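Local coordinates for protein probable transcriptional regulator (PDB 2FBI) that probably binds DNA as a dimeric MarR-type winged-helix regulator and so controls transcription in Pseudomonas aeruginosa, at residues P27-H32 with G109-N114; V41-R46 with Q102-M107; V80-A85 with V92-T97. All blocks are in the same frame, centred on the assembly; numbering follows the deposited sequence.

Interaction 1: residues P27-H32 with G109-N114; sequences PSLNQH and GDMEKN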
loop_
_atom_site.group_PDB
_atom_site.type_symbol
_atom_site.label_atom_id
_atom_site.label_comp_id
_atom_site.label_asym_id
_atom_site.label_seq_id
_atom_site.Cartn_x
_atom_site.Cartn_y
_atom_site.Cartn_z
ATOM N N PRO A 27 7.957 -14.756 2.558
ATOM C CA PRO A 27 8.284 -16.158 2.926
ATOM C C PRO A 27 8.423 -16.399 4.391
ATOM O O PRO A 27 7.795 -17.327 4.895
ATOM C CB PRO A 27 9.560 -16.433 2.145
ATOM C CG PRO A 27 9.456 -15.553 0.990
ATOM C CD PRO A 27 8.932 -14.251 1.583
ATOM N N SER A 28 9.127 -15.554 5.135
ATOM C CA SER A 28 9.174 -15.781 6.594
ATOM C C SER A 28 7.821 -15.646 7.309
ATOM O O SER A 28 7.561 -16.321 8.317
ATOM C CB SER A 28 10.188 -14.871 7.289
ATOM O OG SER A 28 11.170 -14.448 6.350
ATOM N N LEU A 29 7.014 -14.709 6.838
ATOM C CA LEU A 29 5.634 -14.630 7.272
ATOM C C LEU A 29 4.875 -15.835 6.688
ATOM O O LEU A 29 4.173 -16.444 7.408
ATOM C CB LEU A 29 4.969 -13.301 6.831
ATOM C CG LEU A 29 5.626 -11.946 7.184
ATOM C CD1 LEU A 29 5.004 -10.855 6.381
ATOM C CD2 LEU A 29 5.537 -11.669 8.692
ATOM N N ASN A 30 4.979 -16.139 5.391
ATOM C CA ASN A 30 4.469 -17.449 4.872
ATOM C C ASN A 30 4.919 -18.516 5.888
ATOM O O ASN A 30 4.114 -18.985 6.727
ATOM C CB ASN A 30 5.004 -17.770 3.439
ATOM C CG ASN A 30 4.357 -16.904 2.327
ATOM O OD1 ASN A 30 3.397 -16.174 2.580
ATOM N ND2 ASN A 30 4.891 -16.978 1.104
ATOM N N GLN A 31 6.238 -18.775 5.936
ATOM C CA GLN A 31 6.834 -19.765 6.905
ATOM C C GLN A 31 6.372 -19.694 8.342
ATOM O O GLN A 31 6.431 -20.688 9.043
ATOM C CB GLN A 31 8.388 -19.806 6.864
ATOM C CG GLN A 31 8.957 -20.596 5.684
ATOM C CD GLN A 31 10.207 -19.944 5.049
ATOM O OE1 GLN A 31 11.024 -19.287 5.732
ATOM N NE2 GLN A 31 10.357 -20.131 3.731
ATOM N N HIS A 32 5.903 -18.549 8.810
ATOM C CA HIS A 32 5.529 -18.463 10.252
ATOM C C HIS A 32 3.995 -18.474 10.398
ATOM O O HIS A 32 3.439 -18.358 11.494
ATOM C CB HIS A 32 6.087 -17.203 10.901
ATOM C CG HIS A 32 7.494 -17.328 11.410
ATOM N ND1 HIS A 32 7.797 -17.320 12.756
ATOM C CD2 HIS A 32 8.680 -17.419 10.759
ATOM C CE1 HIS A 32 9.107 -17.411 12.915
ATOM N NE2 HIS A 32 9.667 -17.470 11.720
ATOM N N GLY A 109 14.547 -12.195 14.363
ATOM C CA GLY A 109 15.838 -12.617 13.792
ATOM C C GLY A 109 15.738 -12.831 12.290
ATOM O O GLY A 109 16.528 -12.268 11.502
ATOM N N ASP A 110 14.726 -13.589 11.873
ATOM C CA ASP A 110 14.425 -13.703 10.436
ATOM C C ASP A 110 14.216 -12.326 9.772
ATOM O O ASP A 110 14.802 -12.043 8.729
ATOM C CB ASP A 110 13.228 -14.654 10.182
ATOM C CG ASP A 110 13.565 -16.130 10.486
ATOM O OD1 ASP A 110 14.764 -16.503 10.376
ATOM O OD2 ASP A 110 12.646 -16.917 10.861
ATOM N N MET A 111 13.403 -11.465 10.377
ATOM C CA MET A 111 13.116 -10.170 9.742
ATOM C C MET A 111 14.364 -9.255 9.656
ATOM O O MET A 111 14.496 -8.471 8.711
ATOM C CB MET A 111 11.881 -9.463 10.358
ATOM C CG MET A 111 10.543 -10.268 10.361
ATOM S SD MET A 111 9.639 -10.603 8.806
ATOM C CE MET A 111 10.653 -11.868 8.133
ATOM N N GLU A 112 15.274 -9.367 10.626
ATOM C CA GLU A 112 16.571 -8.664 10.566
ATOM C C GLU A 112 17.430 -9.159 9.368
ATOM O O GLU A 112 17.958 -8.343 8.600
ATOM C CB GLU A 112 17.285 -8.775 11.922
ATOM C CG GLU A 112 18.753 -8.232 12.026
ATOM C CD GLU A 112 18.912 -6.761 11.636
ATOM O OE1 GLU A 112 18.112 -5.941 12.140
ATOM O OE2 GLU A 112 19.830 -6.433 10.820
ATOM N N LYS A 113 17.499 -10.475 9.172
ATOM C CA LYS A 113 18.230 -11.054 8.026
ATOM C C LYS A 113 17.657 -10.592 6.693
ATOM O O LYS A 113 18.411 -10.322 5.731
ATOM C CB LYS A 113 18.177 -12.578 8.038
ATOM C CG LYS A 113 18.514 -13.225 9.356
ATOM C CD LYS A 113 19.816 -13.990 9.287
ATOM C CE LYS A 113 20.202 -14.565 10.681
ATOM N NZ LYS A 113 19.237 -15.602 11.168
ATOM N N ASN A 114 16.322 -10.484 6.627
ATOM C CA ASN A 114 15.718 -9.985 5.414
ATOM C C ASN A 114 16.008 -8.533 5.159
ATOM O O ASN A 114 16.155 -8.126 4.000
ATOM C CB ASN A 114 14.231 -10.292 5.396
ATOM C CG ASN A 114 13.974 -11.782 5.394
ATOM O OD1 ASN A 114 14.614 -12.515 4.648
ATOM N ND2 ASN A 114 13.065 -12.236 6.246
HETATM O O HOH W 1 11.949 -17.916 7.615
#
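Asp110 OD2 is the polar atom held by two groups, one firmly and one loosely. His32 NE2 donates to it over 3.1 Å with an N-H...O angle of 158°. The carboxylate oxygen sits at the edge of the imidazole, near the ring plane, so the N-H is aimed well. The carboxylate is not coplanar with the ring, however: the two planes stand 76° apart, and NE2 meets OD2 nearly in line with the C-O bond. His32 CG lies beside its backbone N and anti to the carbonyl carbon, which carries the ring across toward 109-114. The second grip on OD2 is a water, whose weak donation spans 3.5 Å; the same water also donates to Gln31 OE1, over a suspiciously short distance, and so tentatively links the Gln31 amide to the Asp110 carboxylate. The resulting His-carboxylate pair would probably favour a protonated imidazole.

About one helical turn away, Asn114 ND2 donates to Ser28 OG at 2.9 Å. This bond is less straight, and the hydroxyl lies somewhat out of the amide plane. The Asn114 OD1 branch turns to Arg117, with which it forms a weak hydrogen bond. On the apolar side Met111, in one of its two modelled conformers, brings SD loosely to 4.2 Å from Leu29 CD2. Both of these side chains also rest on Trp39 of helix 36-48, and Met111 packs against Arg7 of the second subunit.

The two short segments run nearly antiparallel, at 161°, with their axes 10.5 Å apart and Ser28 facing Asp110. This is side-by-side antiparallel helix packing, by which the short helix 26-32 is fastened to the long helix 98-122 of the MarR fold.

Interaction 2: residues V41-R46 with Q102-M107; sequences VIRILR and QCFVSM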
loop_
_atom_site.group_PDB
_atom_site.type_symbol
_atom_site.label_atom_id
_atom_site.label_comp_id
_atom_site.label_asym_id
_atom_site.label_seq_id
_atom_site.Cartn_x
_atom_site.Cartn_y
_atom_site.Cartn_z
ATOM N N VAL A 41 -0.032 -4.960 12.406
ATOM C CA VAL A 41 -0.658 -4.788 13.670
ATOM C C VAL A 41 0.290 -5.188 14.838
ATOM O O VAL A 41 0.534 -4.419 15.785
ATOM C CB VAL A 41 -1.988 -5.591 13.691
ATOM C CG1 VAL A 41 -2.542 -5.626 15.058
ATOM C CG2 VAL A 41 -3.031 -4.900 12.786
ATOM N N ILE A 42 0.865 -6.372 14.744
ATOM C CA ILE A 42 1.836 -6.812 15.762
ATOM C C ILE A 42 2.996 -5.812 15.885
ATOM O O ILE A 42 3.344 -5.396 16.990
ATOM C CB ILE A 42 2.372 -8.244 15.405
ATOM C CG1 ILE A 42 1.253 -9.261 15.583
ATOM C CG2 ILE A 42 3.592 -8.582 16.290
ATOM C CD1 ILE A 42 1.507 -10.632 14.947
ATOM N N ARG A 43 3.553 -5.402 14.745
ATOM C CA ARG A 43 4.641 -4.426 14.730
ATOM C C ARG A 43 4.288 -3.111 15.434
ATOM O O ARG A 43 5.112 -2.555 16.161
ATOM C CB ARG A 43 5.047 -4.074 13.298
ATOM C CG ARG A 43 5.878 -5.130 12.574
ATOM C CD ARG A 43 7.274 -5.027 13.066
ATOM N NE ARG A 43 8.179 -4.469 12.081
ATOM C CZ ARG A 43 9.270 -3.762 12.375
ATOM N NH1 ARG A 43 10.040 -3.359 11.405
ATOM N NH2 ARG A 43 9.570 -3.425 13.630
ATOM N N ILE A 44 3.089 -2.581 15.175
ATOM C CA ILE A 44 2.678 -1.285 15.817
ATOM C C ILE A 44 2.413 -1.458 17.286
ATOM O O ILE A 44 2.769 -0.646 18.103
ATOM C CB ILE A 44 1.402 -0.692 15.116
ATOM C CG1 ILE A 44 1.804 -0.136 13.747
ATOM C CG2 ILE A 44 0.750 0.431 15.980
ATOM C CD1 ILE A 44 0.780 -0.410 12.731
ATOM N N LEU A 45 1.735 -2.519 17.637
ATOM C CA LEU A 45 1.462 -2.764 19.038
ATOM C C LEU A 45 2.773 -3.070 19.857
ATOM O O LEU A 45 2.911 -2.697 21.027
ATOM C CB LEU A 45 0.464 -3.913 19.117
ATOM C CG LEU A 45 -1.006 -3.660 18.717
ATOM C CD1 LEU A 45 -1.821 -4.957 18.847
ATOM C CD2 LEU A 45 -1.654 -2.496 19.602
ATOM N N ARG A 46 3.735 -3.706 19.213
ATOM C CA ARG A 46 5.072 -3.894 19.809
ATOM C C ARG A 46 5.756 -2.563 20.092
ATOM O O ARG A 46 6.078 -2.244 21.227
ATOM C CB ARG A 46 5.925 -4.746 18.864
ATOM C CG ARG A 46 7.385 -4.973 19.308
ATOM C CD ARG A 46 7.565 -5.697 20.663
ATOM N NE ARG A 46 9.038 -5.916 20.838
ATOM C CZ ARG A 46 9.590 -6.852 21.609
ATOM N NH1 ARG A 46 10.912 -6.928 21.677
ATOM N NH2 ARG A 46 8.843 -7.691 22.328
ATOM N N GLN A 102 6.225 -12.762 22.381
ATOM C CA GLN A 102 7.238 -13.813 22.135
ATOM C C GLN A 102 7.206 -14.219 20.675
ATOM O O GLN A 102 8.220 -14.557 20.092
ATOM C CB GLN A 102 6.990 -15.040 23.037
ATOM C CG GLN A 102 8.117 -16.113 22.961
ATOM C CD GLN A 102 9.492 -15.591 23.392
ATOM O OE1 GLN A 102 9.629 -14.712 24.233
ATOM N NE2 GLN A 102 10.513 -16.179 22.835
ATOM N N CYS A 103 6.016 -14.190 20.082
ATOM C CA CYS A 103 5.831 -14.264 18.635
ATOM C C CYS A 103 6.656 -13.186 17.927
ATOM O O CYS A 103 7.486 -13.478 17.059
ATOM C CB CYS A 103 4.324 -14.082 18.328
ATOM S SG CYS A 103 3.938 -14.313 16.655
ATOM N N PHE A 104 6.447 -11.927 18.312
ATOM C CA PHE A 104 7.262 -10.867 17.721
ATOM C C PHE A 104 8.785 -11.212 17.853
ATOM O O PHE A 104 9.536 -11.192 16.874
ATOM C CB PHE A 104 7.004 -9.479 18.332
ATOM C CG PHE A 104 7.973 -8.449 17.811
ATOM C CD1 PHE A 104 7.683 -7.727 16.628
ATOM C CD2 PHE A 104 9.210 -8.246 18.445
ATOM C CE1 PHE A 104 8.623 -6.788 16.105
ATOM C CE2 PHE A 104 10.163 -7.309 17.945
ATOM C CZ PHE A 104 9.871 -6.580 16.764
ATOM N N VAL A 105 9.217 -11.551 19.071
ATOM C CA VAL A 105 10.660 -11.872 19.309
ATOM C C VAL A 105 11.194 -12.976 18.368
ATOM O O VAL A 105 12.198 -12.791 17.701
ATOM C CB VAL A 105 10.939 -12.214 20.804
ATOM C CG1 VAL A 105 12.379 -12.763 20.987
ATOM C CG2 VAL A 105 10.709 -11.007 21.693
ATOM N N SER A 106 10.514 -14.115 18.289
ATOM C CA SER A 106 11.043 -15.170 17.433
ATOM C C SER A 106 11.057 -14.863 15.931
ATOM O O SER A 106 11.864 -15.417 15.213
ATOM C CB SER A 106 10.383 -16.510 17.719
ATOM O OG SER A 106 9.092 -16.539 17.213
ATOM N N MET A 107 10.193 -13.975 15.456
ATOM C CA MET A 107 10.211 -13.597 14.062
ATOM C C MET A 107 11.295 -12.589 13.742
ATOM O O MET A 107 11.734 -12.504 12.621
ATOM C CB MET A 107 8.858 -13.019 13.670
ATOM C CG MET A 107 7.802 -14.100 13.406
ATOM S SD MET A 107 7.027 -13.785 11.836
ATOM C CE MET A 107 8.443 -13.425 10.809
#
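Arg46 lies across one face of the Phe104 ring, and this pairing dominates the contact. Its CG stands 3.6 Å above the ring centroid and only 1° off the normal, a CH-pi contact centred on the ring. The chain, with CG anti to the backbone N and a bend at the next torsion, then runs on over the ring rim, where NE comes within 3.3 Å of Phe104 CD2. The guanidinium remains roughly parallel to the ring, the planes differing by 28°, while its NH2 is hydrogen-bonded to Gln101 and passes 3.9 Å from Val105 CG2.

Arg43 approaches the same ring differently: its CD meets Phe104 CE1 at the edge, 3.8 Å away and close to the ring plane. Its guanidinium is directed elsewhere, NH1 donating to the backbone O of Arg7 in the second subunit. Ile42 CG2 lies at the ring edge as well, 4.1 Å from Phe104 CB.

Phe104 is thus held by an arginine on a face and another at an edge. The axes of segments 41-46 and 102-107, 10.6 Å apart, cross at 107°, a steep helix-helix crossing that sets helix 36-48 against the long helix 98-122 of the MarR fold.

Interaction 3: residues V80-A85 with V92-T97; sequences VRRWKA and VYVNLT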
loop_
_atom_site.group_PDB
_atom_site.type_symbol
_atom_site.label_atom_id
_atom_site.label_comp_id
_atom_site.label_asym_id
_atom_site.label_seq_id
_atom_site.Cartn_x
_atom_site.Cartn_y
_atom_site.Cartn_z
ATOM N N VAL A 80 -3.271 -11.013 20.656
ATOM C CA VAL A 80 -3.673 -9.751 21.261
ATOM C C VAL A 80 -4.812 -9.948 22.293
ATOM O O VAL A 80 -5.509 -10.945 22.255
ATOM C CB VAL A 80 -4.107 -8.742 20.143
ATOM C CG1 VAL A 80 -3.009 -8.595 19.078
ATOM C CG2 VAL A 80 -5.493 -9.177 19.514
ATOM N N ARG A 81 -4.959 -8.982 23.192
ATOM C CA ARG A 81 -6.057 -8.826 24.147
ATOM C C ARG A 81 -6.815 -7.502 23.826
ATOM O O ARG A 81 -6.195 -6.507 23.483
ATOM C CB ARG A 81 -5.473 -8.710 25.560
ATOM C CG ARG A 81 -6.506 -8.611 26.717
ATOM C CD ARG A 81 -5.786 -8.269 28.049
ATOM N NE ARG A 81 -4.782 -9.284 28.259
ATOM C CZ ARG A 81 -5.054 -10.552 28.574
ATOM N NH1 ARG A 81 -6.321 -10.912 28.789
ATOM N NH2 ARG A 81 -4.063 -11.462 28.701
ATOM N N ARG A 82 -8.144 -7.499 23.971
ATOM C CA ARG A 82 -8.985 -6.305 23.752
ATOM C C ARG A 82 -9.712 -6.018 25.024
ATOM O O ARG A 82 -10.180 -6.944 25.667
ATOM C CB ARG A 82 -9.990 -6.524 22.619
ATOM C CG ARG A 82 -9.356 -6.393 21.260
ATOM C CD ARG A 82 -10.361 -6.446 20.091
ATOM N NE ARG A 82 -11.178 -7.650 20.041
ATOM C CZ ARG A 82 -12.066 -7.924 19.071
ATOM N NH1 ARG A 82 -12.259 -7.078 18.048
ATOM N NH2 ARG A 82 -12.748 -9.076 19.106
ATOM N N TRP A 83 -9.773 -4.753 25.405
ATOM C CA TRP A 83 -10.435 -4.347 26.625
ATOM C C TRP A 83 -11.053 -2.977 26.474
ATOM O O TRP A 83 -10.503 -2.117 25.774
ATOM C CB TRP A 83 -9.453 -4.304 27.821
ATOM C CG TRP A 83 -8.052 -3.779 27.504
ATOM C CD1 TRP A 83 -7.034 -4.471 26.860
ATOM C CD2 TRP A 83 -7.508 -2.497 27.838
ATOM N NE1 TRP A 83 -5.913 -3.679 26.788
ATOM C CE2 TRP A 83 -6.179 -2.474 27.386
ATOM C CE3 TRP A 83 -8.018 -1.354 28.470
ATOM C CZ2 TRP A 83 -5.375 -1.359 27.524
ATOM C CZ3 TRP A 83 -7.198 -0.250 28.618
ATOM C CH2 TRP A 83 -5.906 -0.258 28.151
ATOM N N LYS A 84 -12.158 -2.761 27.175
ATOM C CA LYS A 84 -12.795 -1.442 27.196
ATOM C C LYS A 84 -12.078 -0.520 28.173
ATOM O O LYS A 84 -11.741 -0.948 29.281
ATOM C CB LYS A 84 -14.310 -1.561 27.480
ATOM C CG LYS A 84 -15.066 -2.058 26.247
ATOM C CD LYS A 84 -16.069 -3.176 26.508
ATOM C CE LYS A 84 -17.499 -2.692 26.476
ATOM N NZ LYS A 84 -18.064 -2.584 27.864
ATOM N N ALA A 85 -11.807 0.712 27.753
ATOM C CA ALA A 85 -11.200 1.690 28.628
ATOM C C ALA A 85 -12.082 1.937 29.868
ATOM O O ALA A 85 -13.267 2.300 29.729
ATOM C CB ALA A 85 -10.942 2.970 27.913
ATOM N N VAL A 92 -12.195 0.925 22.693
ATOM C CA VAL A 92 -11.614 -0.376 22.833
ATOM C C VAL A 92 -10.122 -0.265 22.529
ATOM O O VAL A 92 -9.721 0.131 21.427
ATOM C CB VAL A 92 -12.284 -1.378 21.911
ATOM C CG1 VAL A 92 -11.550 -2.728 21.987
ATOM C CG2 VAL A 92 -13.785 -1.477 22.233
ATOM N N TYR A 93 -9.337 -0.587 23.553
ATOM C CA TYR A 93 -7.881 -0.730 23.468
ATOM C C TYR A 93 -7.375 -2.126 23.173
ATOM O O TYR A 93 -7.943 -3.155 23.566
ATOM C CB TYR A 93 -7.219 -0.227 24.753
ATOM C CG TYR A 93 -7.205 1.254 24.761
ATOM C CD1 TYR A 93 -8.409 1.980 24.848
ATOM C CD2 TYR A 93 -6.017 1.942 24.645
ATOM C CE1 TYR A 93 -8.395 3.356 24.835
ATOM C CE2 TYR A 93 -6.000 3.315 24.658
ATOM C CZ TYR A 93 -7.181 4.005 24.743
ATOM O OH TYR A 93 -7.144 5.370 24.699
ATOM N N VAL A 94 -6.264 -2.147 22.474
ATOM C CA VAL A 94 -5.691 -3.401 22.055
ATOM C C VAL A 94 -4.216 -3.457 22.529
ATOM O O VAL A 94 -3.487 -2.478 22.460
ATOM C CB VAL A 94 -5.767 -3.613 20.501
ATOM C CG1 VAL A 94 -5.408 -5.003 20.167
ATOM C CG2 VAL A 94 -7.177 -3.305 19.910
ATOM N N ASN A 95 -3.793 -4.634 22.970
ATOM C CA ASN A 95 -2.355 -4.858 23.222
ATOM C C ASN A 95 -1.866 -6.284 22.913
ATOM O O ASN A 95 -2.649 -7.243 22.806
ATOM C CB ASN A 95 -1.963 -4.384 24.643
ATOM C CG ASN A 95 -2.576 -5.227 25.726
ATOM O OD1 ASN A 95 -3.652 -4.925 26.232
ATOM N ND2 ASN A 95 -1.873 -6.298 26.118
ATOM N N LEU A 96 -0.569 -6.418 22.706
ATOM C CA LEU A 96 -0.020 -7.785 22.526
ATOM C C LEU A 96 -0.119 -8.561 23.832
ATOM O O LEU A 96 0.013 -7.995 24.915
ATOM C CB LEU A 96 1.420 -7.724 22.043
ATOM C CG LEU A 96 1.588 -7.227 20.623
ATOM C CD1 LEU A 96 3.060 -6.858 20.460
ATOM C CD2 LEU A 96 1.107 -8.286 19.609
ATOM N N THR A 97 -0.412 -9.846 23.739
ATOM C CA THR A 97 -0.322 -10.718 24.922
ATOM C C THR A 97 1.164 -11.168 25.090
ATOM O O THR A 97 1.998 -10.919 24.193
ATOM C CB THR A 97 -1.123 -11.977 24.710
ATOM O OG1 THR A 97 -0.657 -12.574 23.520
ATOM C CG2 THR A 97 -2.716 -11.660 24.514
#
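This is an antiparallel pairing of neighbouring strands, the two arms of the hairpin 80-85/91-96, at the edge of a small three-stranded sheet. Two hydrogen-bonded pairs set the register. Arg81 N donates to Asn95 O at 2.9 Å. In return, Asn95 N donates to Arg81 O at 3.1 Å. Trp83 and Tyr93 are joined in the same way.

On the face bearing Trp83, Tyr93 and Asn95, a cross-strand cluster reinforces the ladder. Trp83 CG occupies the crowded position between backbone N and carbonyl carbon (chi1 39°), which lays the indole over the partner strand. There NE1 donates to Asn95 OD1 at a short 2.6 Å, 153° at the hydrogen, the oxygen lying near the indole plane. Tyr93 CB sits over the six-membered ring, 3.5 Å from its centroid, while the two aromatic rings, 25° from parallel, are slid so far apart that they barely overlap. Asn95 ND2 turns to Leu96 O, 2.8 Å away.

On the face of Arg82, Val94, Lys84 and Val92, Arg82 CG lies 4.0 Å from Val94 CG2, and Arg82 forms a salt bridge with Glu75 of helix 64-76. Such a hairpin is the wing of the winged helix-turn-helix domain.

Interactions 1 and 2 share helix 98-122: their centres are 12 Å apart, and Met107, on the segment of interaction 2, reaches interaction 1, its CG 3.3 Å from His32 ND1. Interaction 2 is 15 Å from interaction 3, centre to centre, and meets it through helix 36-48, where Leu45 CD2 touches Val94 O at 3.4 Å. Interactions 1 and 3 do not touch; their centres lie 26 Å apart and their nearest atoms about 12 Å. Interaction 2 therefore stands between the hairpin, which probably faces DNA as in other MarR proteins, and the short-helix packing of interaction 1. Interactions 1 and 2 also both contact Arg7 of the second subunit.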